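Local coordinates for protein B (Streptococcus agalactiae, PDB 5H6I), which permeabilizes target membranes as the CAMP factor, a secreted pore-forming toxin, and is also classed among bacterial IgG Fc-binding proteins, at residues 184-187 with 188-192; 201-204 with 205-209. One frame throughout, in Å; residues are numbered along the deposited sequence.

Contact 1 of 2, residues 184-187 with 188-192; sequences KEIW and NTRFT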
ATOM      1  N   LYS A 184       4.956   4.859  11.009  1.00 59.59           N
ATOM      2  CA  LYS A 184       6.142   5.416  10.367  1.00 58.34           C
ATOM      3  C   LYS A 184       6.971   6.239  11.342  1.00 64.24           C
ATOM      4  O   LYS A 184       8.198   6.301  11.211  1.00 59.28           O
ATOM      5  CB  LYS A 184       5.736   6.267   9.164  1.00 63.27           C
ATOM      6  CG  LYS A 184       6.572   6.019   7.919  1.00 62.34           C
ATOM      7  CD  LYS A 184       6.449   4.580   7.447  1.00 66.24           C
ATOM      8  CE  LYS A 184       7.075   4.392   6.074  1.00 76.59           C
ATOM      9  NZ  LYS A 184       8.527   4.728   6.073  1.00 74.86           N
ATOM     10  N   GLU A 185       6.326   6.874  12.324  1.00 59.26           N
ATOM     11  CA  GLU A 185       7.067   7.653  13.309  1.00 59.45           C
ATOM     12  C   GLU A 185       7.835   6.756  14.271  1.00 64.17           C
ATOM     13  O   GLU A 185       8.907   7.140  14.753  1.00 59.70           O
ATOM     14  CB  GLU A 185       6.118   8.570  14.080  1.00 42.98           C
ATOM     15  CG  GLU A 185       6.816   9.696  14.827  1.00 56.99           C
ATOM     16  CD  GLU A 185       7.602  10.611  13.906  1.00 70.12           C
ATOM     17  OE1 GLU A 185       7.145  10.849  12.767  1.00 77.68           O
ATOM     18  OE2 GLU A 185       8.679  11.091  14.319  1.00 69.05           O
ATOM     19  N   ILE A 186       7.309   5.565  14.561  1.00 50.57           N
ATOM     20  CA  ILE A 186       8.019   4.631  15.428  1.00 58.94           C
ATOM     21  C   ILE A 186       9.301   4.153  14.758  1.00 63.85           C
ATOM     22  O   ILE A 186      10.365   4.101  15.385  1.00 59.04           O
ATOM     23  CB  ILE A 186       7.102   3.455  15.808  1.00 51.20           C
ATOM     24  CG1 ILE A 186       6.014   3.921  16.777  1.00 55.05           C
ATOM     25  CG2 ILE A 186       7.909   2.313  16.411  1.00 45.87           C
ATOM     26  CD1 ILE A 186       5.002   2.852  17.118  1.00 46.01           C
ATOM     27  N   TRP A 187       9.224   3.806  13.471  1.00 61.76           N
ATOM     28  CA  TRP A 187      10.410   3.344  12.759  1.00 59.15           C
ATOM     29  C   TRP A 187      11.373   4.487  12.468  1.00 62.74           C
ATOM     30  O   TRP A 187      12.580   4.257  12.331  1.00 64.95           O
ATOM     31  CB  TRP A 187      10.003   2.639  11.467  1.00 57.33           C
ATOM     32  CG  TRP A 187       9.315   1.330  11.701  1.00 63.02           C
ATOM     33  CD1 TRP A 187       7.999   1.044  11.486  1.00 67.26           C
ATOM     34  CD2 TRP A 187       9.910   0.126  12.203  1.00 60.54           C
ATOM     35  NE1 TRP A 187       7.736  -0.263  11.820  1.00 68.43           N
ATOM     36  CE2 TRP A 187       8.894  -0.848  12.263  1.00 66.41           C
ATOM     37  CE3 TRP A 187      11.203  -0.223  12.605  1.00 68.17           C
ATOM     38  CZ2 TRP A 187       9.130  -2.148  12.709  1.00 72.10           C
ATOM     39  CZ3 TRP A 187      11.435  -1.513  13.048  1.00 65.39           C
ATOM     40  CH2 TRP A 187      10.405  -2.460  13.095  1.00 65.86           C
ATOM     41  N   ASN A 188      10.866   5.717  12.367  1.00 59.08           N
ATOM     42  CA  ASN A 188      11.753   6.863  12.198  1.00 54.17           C
ATOM     43  C   ASN A 188      12.509   7.161  13.486  1.00 58.83           C
ATOM     44  O   ASN A 188      13.678   7.561  13.450  1.00 54.13           O
ATOM     45  CB  ASN A 188      10.956   8.087  11.748  1.00 62.12           C
ATOM     46  CG  ASN A 188      10.670   8.079  10.261  1.00 64.80           C
ATOM     47  OD1 ASN A 188      11.442   7.537   9.471  1.00 73.87           O
ATOM     48  ND2 ASN A 188       9.553   8.682   9.870  1.00 72.21           N
ATOM     49  N   THR A 189      11.857   6.974  14.636  1.00 53.45           N
ATOM     50  CA  THR A 189      12.544   7.150  15.909  1.00 49.82           C
ATOM     51  C   THR A 189      13.496   5.993  16.187  1.00 53.46           C
ATOM     52  O   THR A 189      14.503   6.172  16.877  1.00 48.22           O
ATOM     53  CB  THR A 189      11.527   7.288  17.042  1.00 46.63           C
ATOM     54  OG1 THR A 189      10.456   8.140  16.618  1.00 61.72           O
ATOM     55  CG2 THR A 189      12.182   7.889  18.275  1.00 52.36           C
ATOM     56  N   ARG A 190      13.195   4.807  15.658  1.00 48.09           N
ATOM     57  CA  ARG A 190      14.100   3.674  15.812  1.00 52.19           C
ATOM     58  C   ARG A 190      15.358   3.847  14.973  1.00 61.02           C
ATOM     59  O   ARG A 190      16.445   3.430  15.391  1.00 58.23           O
ATOM     60  CB  ARG A 190      13.376   2.384  15.435  1.00 48.75           C
ATOM     61  CG  ARG A 190      12.564   1.802  16.572  1.00 56.27           C
ATOM     62  CD  ARG A 190      11.473   0.868  16.079  1.00 54.43           C
ATOM     63  NE  ARG A 190      10.768   0.263  17.208  1.00 67.04           N
ATOM     64  CZ  ARG A 190       9.944  -0.775  17.115  1.00 61.98           C
ATOM     65  NH1 ARG A 190       9.714  -1.337  15.939  1.00 57.15           N
ATOM     66  NH2 ARG A 190       9.355  -1.259  18.201  1.00 57.19           N
ATOM     67  N   PHE A 191      15.233   4.471  13.800  1.00 61.62           N
ATOM     68  CA  PHE A 191      16.389   4.690  12.939  1.00 64.27           C
ATOM     69  C   PHE A 191      17.321   5.742  13.531  1.00 57.80           C
ATOM     70  O   PHE A 191      18.542   5.547  13.581  1.00 62.00           O
ATOM     71  CB  PHE A 191      15.914   5.094  11.543  1.00 53.71           C
ATOM     72  CG  PHE A 191      17.010   5.595  10.647  1.00 70.07           C
ATOM     73  CD1 PHE A 191      17.966   4.729  10.144  1.00 74.88           C
ATOM     74  CD2 PHE A 191      17.078   6.934  10.300  1.00 72.43           C
ATOM     75  CE1 PHE A 191      18.974   5.190   9.317  1.00 75.18           C
ATOM     76  CE2 PHE A 191      18.082   7.403   9.475  1.00 76.34           C
ATOM     77  CZ  PHE A 191      19.032   6.529   8.982  1.00 81.19           C
ATOM     78  N   THR A 192      16.762   6.866  13.988  1.00 54.61           N
ATOM     79  CA  THR A 192      17.584   7.918  14.578  1.00 62.53           C
ATOM     80  C   THR A 192      18.161   7.495  15.923  1.00 63.80           C
ATOM     81  O   THR A 192      19.229   7.979  16.318  1.00 56.84           O
ATOM     82  CB  THR A 192      16.762   9.199  14.731  1.00 54.99           C
ATOM     83  OG1 THR A 192      16.019   9.437  13.530  1.00 71.15           O
ATOM     84  CG2 THR A 192      17.668  10.393  15.001  1.00 63.91           C
TER
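Trp187 and Arg190 meet in a cation-pi contact between residues three apart on one face of the alpha-helix 179-196. The guanidinium does not lie flat on the indole: the two planes stand 78° apart, and Arg190 NH1 sits over one face of the Trp187 six-membered ring, 3.1 Å from Trp187 CH2, offset toward the rim. The Arg190 CZ lies 4.5 Å from the centroid of the Trp187 six-membered ring. The arginine chain, extended from CG to NE, runs beside Ile186, whose CG2 presses on one face of the guanidinium, 3.6 Å from Arg190 NE. That methyl reaches across because it lies anti to the backbone N of Ile186 (CG1 at chi1 -71°). Arginine suits this border position: its side chain packs on Ile213 of helix 203-220 and also lies about 3 Å from a bound sulfate, probably from the crystallisation liquor. Ile186 is buried against helices 203-220 and 227-245, where a branched apolar side chain fits.

A different polar device serves the face toward helix 227-245. Thr189, buried beside Leu237 and Leu241, satisfies its hydroxyl within its own helix, so its methyl can join the apolar packing. Glu185 O accepts both Thr189 N, at 3.0 Å, and Thr189 OG1, at 2.6 Å, the two donors approaching from opposite faces of the carbonyl plane.

Contact 2 of 2, residues 201-204 with 205-209; sequences KEFK and VYNTL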
ATOM      1  N   LYS A 201      24.861   8.485  23.486  1.00 52.80           N
ATOM      2  CA  LYS A 201      24.458   8.879  24.826  1.00 54.60           C
ATOM      3  C   LYS A 201      24.636   7.723  25.807  1.00 55.88           C
ATOM      4  O   LYS A 201      24.859   6.573  25.423  1.00 59.63           O
ATOM      5  CB  LYS A 201      23.007   9.358  24.827  1.00 57.90           C
ATOM      6  CG  LYS A 201      22.692  10.399  23.766  1.00 53.62           C
ATOM      7  CD  LYS A 201      23.023  11.800  24.251  1.00 59.04           C
ATOM      8  CE  LYS A 201      22.823  12.827  23.150  1.00 74.49           C
ATOM      9  NZ  LYS A 201      24.096  13.147  22.446  1.00 62.59           N
ATOM     10  N   GLU A 202      24.536   8.045  27.094  1.00 57.44           N
ATOM     11  CA  GLU A 202      24.564   7.016  28.122  1.00 66.04           C
ATOM     12  C   GLU A 202      23.355   6.096  27.974  1.00 57.35           C
ATOM     13  O   GLU A 202      22.362   6.430  27.324  1.00 52.88           O
ATOM     14  CB  GLU A 202      24.589   7.647  29.515  1.00 66.68           C
ATOM     15  CG  GLU A 202      23.740   8.899  29.647  1.00 77.75           C
ATOM     16  CD  GLU A 202      23.912   9.579  30.990  1.00 88.74           C
ATOM     17  OE1 GLU A 202      24.521   8.968  31.893  1.00 85.73           O
ATOM     18  OE2 GLU A 202      23.436  10.724  31.145  1.00 87.78           O
ATOM     19  N   PHE A 203      23.451   4.915  28.591  1.00 50.10           N
ATOM     20  CA  PHE A 203      22.418   3.903  28.392  1.00 58.98           C
ATOM     21  C   PHE A 203      21.067   4.341  28.948  1.00 50.00           C
ATOM     22  O   PHE A 203      20.027   3.985  28.382  1.00 50.31           O
ATOM     23  CB  PHE A 203      22.831   2.576  29.025  1.00 48.89           C
ATOM     24  CG  PHE A 203      21.733   1.552  29.034  1.00 53.57           C
ATOM     25  CD1 PHE A 203      21.323   0.951  27.855  1.00 55.23           C
ATOM     26  CD2 PHE A 203      21.099   1.202  30.215  1.00 44.67           C
ATOM     27  CE1 PHE A 203      20.305   0.014  27.853  1.00 47.54           C
ATOM     28  CE2 PHE A 203      20.081   0.265  30.220  1.00 51.05           C
ATOM     29  CZ  PHE A 203      19.685  -0.330  29.037  1.00 45.55           C
ATOM     30  N   LYS A 204      21.056   5.102  30.047  1.00 53.09           N
ATOM     31  CA  LYS A 204      19.784   5.506  30.637  1.00 56.85           C
ATOM     32  C   LYS A 204      18.991   6.402  29.696  1.00 56.81           C
ATOM     33  O   LYS A 204      17.755   6.388  29.720  1.00 63.95           O
ATOM     34  CB  LYS A 204      20.018   6.202  31.981  1.00 61.32           C
ATOM     35  CG  LYS A 204      20.611   7.599  31.888  1.00 74.38           C
ATOM     36  CD  LYS A 204      21.209   8.030  33.219  1.00 86.10           C
ATOM     37  CE  LYS A 204      20.181   7.961  34.339  1.00 89.94           C
ATOM     38  NZ  LYS A 204      19.240   9.116  34.307  1.00 88.86           N
ATOM     39  N   VAL A 205      19.678   7.179  28.855  1.00 55.04           N
ATOM     40  CA  VAL A 205      18.990   7.938  27.816  1.00 42.40           C
ATOM     41  C   VAL A 205      18.407   6.992  26.773  1.00 49.13           C
ATOM     42  O   VAL A 205      17.261   7.155  26.336  1.00 55.78           O
ATOM     43  CB  VAL A 205      19.951   8.964  27.188  1.00 53.43           C
ATOM     44  CG1 VAL A 205      19.428   9.442  25.845  1.00 51.61           C
ATOM     45  CG2 VAL A 205      20.164  10.137  28.133  1.00 56.61           C
ATOM     46  N   TYR A 206      19.182   5.983  26.369  1.00 52.40           N
ATOM     47  CA  TYR A 206      18.672   4.965  25.455  1.00 51.55           C
ATOM     48  C   TYR A 206      17.488   4.224  26.063  1.00 52.59           C
ATOM     49  O   TYR A 206      16.525   3.891  25.361  1.00 53.59           O
ATOM     50  CB  TYR A 206      19.793   3.988  25.092  1.00 51.20           C
ATOM     51  CG  TYR A 206      19.374   2.841  24.195  1.00 50.21           C
ATOM     52  CD1 TYR A 206      18.884   1.654  24.730  1.00 44.26           C
ATOM     53  CD2 TYR A 206      19.483   2.939  22.814  1.00 48.98           C
ATOM     54  CE1 TYR A 206      18.502   0.605  23.913  1.00 51.04           C
ATOM     55  CE2 TYR A 206      19.107   1.893  21.991  1.00 46.55           C
ATOM     56  CZ  TYR A 206      18.617   0.730  22.545  1.00 47.62           C
ATOM     57  OH  TYR A 206      18.241  -0.311  21.727  1.00 56.80           O
ATOM     58  N   ASN A 207      17.539   3.959  27.371  1.00 48.64           N
ATOM     59  CA  ASN A 207      16.468   3.214  28.023  1.00 49.28           C
ATOM     60  C   ASN A 207      15.178   4.024  28.078  1.00 57.33           C
ATOM     61  O   ASN A 207      14.091   3.486  27.836  1.00 49.45           O
ATOM     62  CB  ASN A 207      16.902   2.799  29.428  1.00 49.98           C
ATOM     63  CG  ASN A 207      16.121   1.611  29.955  1.00 49.42           C
ATOM     64  OD1 ASN A 207      15.168   1.152  29.328  1.00 61.11           O
ATOM     65  ND2 ASN A 207      16.524   1.107  31.115  1.00 53.10           N
ATOM     66  N   THR A 208      15.275   5.319  28.396  1.00 51.83           N
ATOM     67  CA  THR A 208      14.075   6.145  28.487  1.00 57.13           C
ATOM     68  C   THR A 208      13.435   6.347  27.119  1.00 57.83           C
ATOM     69  O   THR A 208      12.204   6.383  27.004  1.00 49.55           O
ATOM     70  CB  THR A 208      14.405   7.495  29.127  1.00 61.74           C
ATOM     71  OG1 THR A 208      15.478   8.119  28.411  1.00 73.67           O
ATOM     72  CG2 THR A 208      14.806   7.312  30.585  1.00 48.96           C
ATOM     73  N   LEU A 209      14.251   6.482  26.071  1.00 49.57           N
ATOM     74  CA  LEU A 209      13.699   6.618  24.726  1.00 55.39           C
ATOM     75  C   LEU A 209      13.029   5.326  24.277  1.00 51.40           C
ATOM     76  O   LEU A 209      11.981   5.357  23.620  1.00 52.27           O
ATOM     77  CB  LEU A 209      14.796   7.026  23.743  1.00 44.56           C
ATOM     78  CG  LEU A 209      14.395   7.102  22.268  1.00 50.93           C
ATOM     79  CD1 LEU A 209      13.179   8.001  22.078  1.00 49.37           C
ATOM     80  CD2 LEU A 209      15.560   7.584  21.415  1.00 53.47           C
TER
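With chi1 172° at Phe203 and 177° at Tyr206, both rings extend anti to their own backbone nitrogens, and the first turn of the alpha-helix 203-220 brings them together. Phe203 CE1 comes 3.8 Å from Tyr206 CD1, an apolar contact of one carbon with another, the rings meeting obliquely. Asn207 CB lies over one face of the Phe203 ring, offset toward the rim, and Asn207 CG, nearly anti to the backbone N, carries the amide alongside the ring, their planes inclined by 37°. Asn207 ND2 is 3.8 Å from Phe203 CE2, so the phenyl group has the tyrosine and the asparagine as neighbours one turn on. The exposed Phe203 ring thereby gains contacts from Tyr206 and Asn207 of its own helix. Tyr206 also packs on Arg193 of helix 179-196 and on Leu198 in the loop before this helix.

Glu202 occupies the N-cap position, and its carbonyl oxygen opens the helical bonding with weak bonds from Val205 N and Tyr206 N. The next carbonyl is gripped more closely: Asn207 N donates to Phe203 O at 2.7 Å, nearly along the C=O axis. Val205 points its branches back to the residues that lead into the helix. Val205 CG1 meets Lys201 CB at 3.7 Å, while Val205 CG2 lies 4.1 Å from Glu202 CG; the lysine thus contributes the aliphatic root of its chain. A compact valine suits this junction, since it also touches Val197, in the loop before the helix, and Ala244 of helix 227-245. On the exposed flank, Thr208 keeps its hydroxyl close to the backbone, Thr208 OG1 lying 3.1 Å from Lys204 O and 2.9 Å from Val205 O.

How the contacts relate
Contact 1 (184-187 with 188-192) comes first along the chain, within helix 179-196; contact 2 (201-204 with 205-209) follows at the start of the next helix, 203-220. Their centres are about 16 Å apart, on the same side of the chain's centre, with contact 2 farther out at about 34 Å against 19 Å. The two helices form an antiparallel hairpin that packs with helix 227-245 into a C-terminal three-helix bundle. Between them the contacts touch directly: Thr189 CG2 packs against Leu209 CD1 at 3.9 Å, and both residues also meet Leu241. Contact 1 thus joins the bundle's interior to its surface, whereas contact 2 lies at its outer end.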